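Local coordinates for peptidoglycan recognition protein-LC isoform LCx (Drosophila melanogaster, PDB 2F2L) that binds peptidoglycan fragments, here an anhydro-muropeptide, through an amidase-like extracellular domain and probably serves as a receptor for bacterial cell wall in innate immunity, at residues A117-L122 / K158-W163. Numbering follows the deposited sequence.
Sequences ACQLLL and KKWPHW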
ATOM      1  N   ALA B 117      19.180  11.565   9.820  1.00 19.17           N
ATOM      2  CA  ALA B 117      18.747  12.435   8.704  1.00 18.99           C
ATOM      3  C   ALA B 117      17.592  13.361   9.101  1.00 18.75           C
ATOM      4  O   ALA B 117      17.596  14.546   8.789  1.00 20.17           O
ATOM      5  CB  ALA B 117      18.343  11.602   7.504  1.00 18.75           C
ATOM      6  N   CYS B 118      16.604  12.816   9.782  1.00 18.89           N
ATOM      7  CA  CYS B 118      15.445  13.595  10.206  1.00 18.93           C
ATOM      8  C   CYS B 118      15.838  14.672  11.225  1.00 18.93           C
ATOM      9  O   CYS B 118      15.334  15.792  11.181  1.00 18.54           O
ATOM     10  CB  CYS B 118      14.382  12.670  10.779  1.00 18.52           C
ATOM     11  SG  CYS B 118      12.857  13.484  11.193  1.00 18.96           S
ATOM     12  N   GLN B 119      16.732  14.330  12.149  1.00 19.18           N
ATOM     13  CA  GLN B 119      17.201  15.305  13.145  1.00 19.24           C
ATOM     14  C   GLN B 119      17.918  16.459  12.447  1.00 19.46           C
ATOM     15  O   GLN B 119      17.703  17.631  12.783  1.00 19.13           O
ATOM     16  CB  GLN B 119      18.086  14.620  14.222  1.00 19.28           C
ATOM     17  CG  GLN B 119      17.276  13.660  15.105  1.00 19.32           C
ATOM     18  CD  GLN B 119      18.083  12.760  16.050  1.00 19.41           C
ATOM     19  OE1 GLN B 119      19.285  12.549  15.897  1.00 19.51           O
ATOM     20  NE2 GLN B 119      17.384  12.203  17.032  1.00 20.53           N
ATOM     21  N   LEU B 120      18.747  16.127  11.454  1.00 19.59           N
ATOM     22  CA  LEU B 120      19.492  17.143  10.700  1.00 19.38           C
ATOM     23  C   LEU B 120      18.566  18.006   9.846  1.00 19.19           C
ATOM     24  O   LEU B 120      18.770  19.201   9.713  1.00 18.90           O
ATOM     25  CB  LEU B 120      20.563  16.496   9.812  1.00 19.06           C
ATOM     26  CG  LEU B 120      21.796  15.879  10.487  1.00 19.64           C
ATOM     27  CD1 LEU B 120      22.653  15.186   9.454  1.00 19.47           C
ATOM     28  CD2 LEU B 120      22.634  16.913  11.260  1.00 19.11           C
ATOM     29  N   LEU B 121      17.563  17.375   9.246  1.00 19.57           N
ATOM     30  CA  LEU B 121      16.578  18.090   8.448  1.00 19.32           C
ATOM     31  C   LEU B 121      15.858  19.145   9.291  1.00 19.38           C
ATOM     32  O   LEU B 121      15.760  20.308   8.881  1.00 18.89           O
ATOM     33  CB  LEU B 121      15.581  17.095   7.846  1.00 19.97           C
ATOM     34  CG  LEU B 121      14.422  17.669   7.044  1.00 19.02           C
ATOM     35  CD1 LEU B 121      14.906  18.535   5.920  1.00 18.82           C
ATOM     36  CD2 LEU B 121      13.591  16.518   6.545  1.00 18.67           C
ATOM     37  N   LEU B 122      15.388  18.744  10.472  1.00 18.83           N
ATOM     38  CA  LEU B 122      14.696  19.663  11.378  1.00 19.05           C
ATOM     39  C   LEU B 122      15.616  20.806  11.829  1.00 18.82           C
ATOM     40  O   LEU B 122      15.209  21.965  11.857  1.00 18.18           O
ATOM     41  CB  LEU B 122      14.129  18.908  12.585  1.00 19.70           C
ATOM     42  CG  LEU B 122      13.007  17.911  12.206  1.00 20.25           C
ATOM     43  CD1 LEU B 122      12.716  16.978  13.327  1.00 21.38           C
ATOM     44  CD2 LEU B 122      11.745  18.631  11.793  1.00 20.11           C
ATOM     45  N   LYS B 158       7.966  10.661  20.466  1.00 20.00           N
ATOM     46  CA  LYS B 158       7.363  11.113  21.728  1.00 20.15           C
ATOM     47  C   LYS B 158       8.397  11.574  22.758  1.00 19.73           C
ATOM     48  O   LYS B 158       8.054  12.315  23.657  1.00 20.05           O
ATOM     49  CB  LYS B 158       6.513  10.018  22.382  1.00 20.01           C
ATOM     50  CG  LYS B 158       5.053  10.070  22.026  1.00 21.13           C
ATOM     51  CD  LYS B 158       4.219   9.099  22.879  1.00 20.58           C
ATOM     52  CE  LYS B 158       4.079   9.593  24.310  1.00 21.02           C
ATOM     53  NZ  LYS B 158       2.845   9.077  24.969  1.00 21.54           N
ATOM     54  N   LYS B 159       9.639  11.106  22.645  1.00 19.70           N
ATOM     55  CA  LYS B 159      10.720  11.502  23.558  1.00 19.67           C
ATOM     56  C   LYS B 159      11.603  12.628  23.024  1.00 19.67           C
ATOM     57  O   LYS B 159      12.576  13.009  23.682  1.00 19.64           O
ATOM     58  CB  LYS B 159      11.600  10.305  23.878  1.00 19.68           C
ATOM     59  CG  LYS B 159      10.889   9.203  24.627  1.00 19.96           C
ATOM     60  CD  LYS B 159      11.646   7.912  24.467  1.00 20.38           C
ATOM     61  CE  LYS B 159      11.125   6.814  25.372  1.00 20.39           C
ATOM     62  NZ  LYS B 159      11.247   5.507  24.681  1.00 21.82           N
ATOM     63  N   TRP B 160      11.276  13.153  21.845  1.00 19.14           N
ATOM     64  CA  TRP B 160      12.002  14.285  21.283  1.00 19.57           C
ATOM     65  C   TRP B 160      11.533  15.598  21.919  1.00 19.63           C
ATOM     66  O   TRP B 160      10.345  15.760  22.224  1.00 19.61           O
ATOM     67  CB  TRP B 160      11.833  14.334  19.760  1.00 19.84           C
ATOM     68  CG  TRP B 160      12.603  13.269  19.014  1.00 20.16           C
ATOM     69  CD1 TRP B 160      13.307  12.223  19.555  1.00 20.27           C
ATOM     70  CD2 TRP B 160      12.722  13.135  17.588  1.00 20.29           C
ATOM     71  NE1 TRP B 160      13.875  11.477  18.558  1.00 20.53           N
ATOM     72  CE2 TRP B 160      13.527  12.009  17.341  1.00 19.90           C
ATOM     73  CE3 TRP B 160      12.236  13.873  16.497  1.00 20.63           C
ATOM     74  CZ2 TRP B 160      13.856  11.588  16.044  1.00 20.68           C
ATOM     75  CZ3 TRP B 160      12.558  13.455  15.210  1.00 20.29           C
ATOM     76  CH2 TRP B 160      13.362  12.326  14.995  1.00 20.62           C
ATOM     77  N   PRO B 161      12.465  16.550  22.119  1.00 19.96           N
ATOM     78  CA  PRO B 161      12.134  17.741  22.898  1.00 20.14           C
ATOM     79  C   PRO B 161      11.000  18.597  22.306  1.00 20.30           C
ATOM     80  O   PRO B 161      10.246  19.214  23.066  1.00 21.12           O
ATOM     81  CB  PRO B 161      13.459  18.521  22.925  1.00 20.35           C
ATOM     82  CG  PRO B 161      14.509  17.478  22.650  1.00 20.28           C
ATOM     83  CD  PRO B 161      13.862  16.598  21.647  1.00 19.94           C
ATOM     84  N   HIS B 162      10.862  18.618  20.984  1.00 19.71           N
ATOM     85  CA  HIS B 162       9.800  19.409  20.362  1.00 19.60           C
ATOM     86  C   HIS B 162       8.423  18.728  20.335  1.00 19.38           C
ATOM     87  O   HIS B 162       7.436  19.352  19.929  1.00 18.55           O
ATOM     88  CB  HIS B 162      10.218  19.815  18.958  1.00 19.54           C
ATOM     89  CG  HIS B 162      11.340  20.808  18.937  1.00 18.65           C
ATOM     90  ND1 HIS B 162      11.126  22.168  18.866  1.00 19.47           N
ATOM     91  CD2 HIS B 162      12.685  20.640  18.992  1.00 18.43           C
ATOM     92  CE1 HIS B 162      12.290  22.796  18.876  1.00 19.00           C
ATOM     93  NE2 HIS B 162      13.252  21.892  18.942  1.00 19.95           N
ATOM     94  N   TRP B 163       8.353  17.460  20.753  1.00 19.40           N
ATOM     95  CA  TRP B 163       7.091  16.735  20.723  1.00 19.59           C
ATOM     96  C   TRP B 163       6.057  17.465  21.578  1.00 19.50           C
ATOM     97  O   TRP B 163       6.387  18.004  22.635  1.00 19.08           O
ATOM     98  CB  TRP B 163       7.244  15.271  21.174  1.00 20.14           C
ATOM     99  CG  TRP B 163       5.907  14.533  21.174  1.00 19.87           C
ATOM    100  CD1 TRP B 163       5.218  14.066  20.080  1.00 20.44           C
ATOM    101  CD2 TRP B 163       5.093  14.223  22.315  1.00 19.74           C
ATOM    102  NE1 TRP B 163       4.041  13.485  20.478  1.00 19.11           N
ATOM    103  CE2 TRP B 163       3.940  13.565  21.840  1.00 19.36           C
ATOM    104  CE3 TRP B 163       5.226  14.440  23.691  1.00 20.75           C
ATOM    105  CZ2 TRP B 163       2.932  13.122  22.692  1.00 20.75           C
ATOM    106  CZ3 TRP B 163       4.223  13.993  24.539  1.00 20.03           C
ATOM    107  CH2 TRP B 163       3.091  13.345  24.035  1.00 20.06           C
TER
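Trp160 pushes the far rim of its indole against one side of the helical turn formed by Cys118, Gln119 and Leu122, and it alone of the loop residues makes the contact. Cys118 and Leu122 form the buried, packed side. Cys118 SG stands 4.0 Å from Trp160 CH2. It lies 5.2 Å from the centroid of the six-membered ring and 88° off its normal, so this sulfur-aromatic contact is made at the edge, almost in the indole plane. A chi1 of -175° sets SG anti to the backbone N, where it meets the ring edge. Leu122 reaches the neighbouring corner with one methyl, CD1 being 4.0 Å from Trp160 CZ3, and its side chain crosses the indole at roughly a right angle.

The solvent side belongs to Gln119, which like Trp160 is partly exposed. Its extended chain nevertheless makes the closest approach, NE2 to Trp160 CZ2 at 3.7 Å. Amide and ring planes are 51° apart, and no hydrogen bond spans the segments.

With the CA atoms of Gln119 and Trp160 9.7 Å apart, side chains join helix 112-127 to the C-terminal loop of the amidase-like fold, Cys118 lying about 14 Å from the bound muropeptide. They also pack on the central sheet: Cys118 on Phe101 and Leu122 on Ile99 of strand 97-101, Leu122 and Trp160 on Leu137 of strand 135-139.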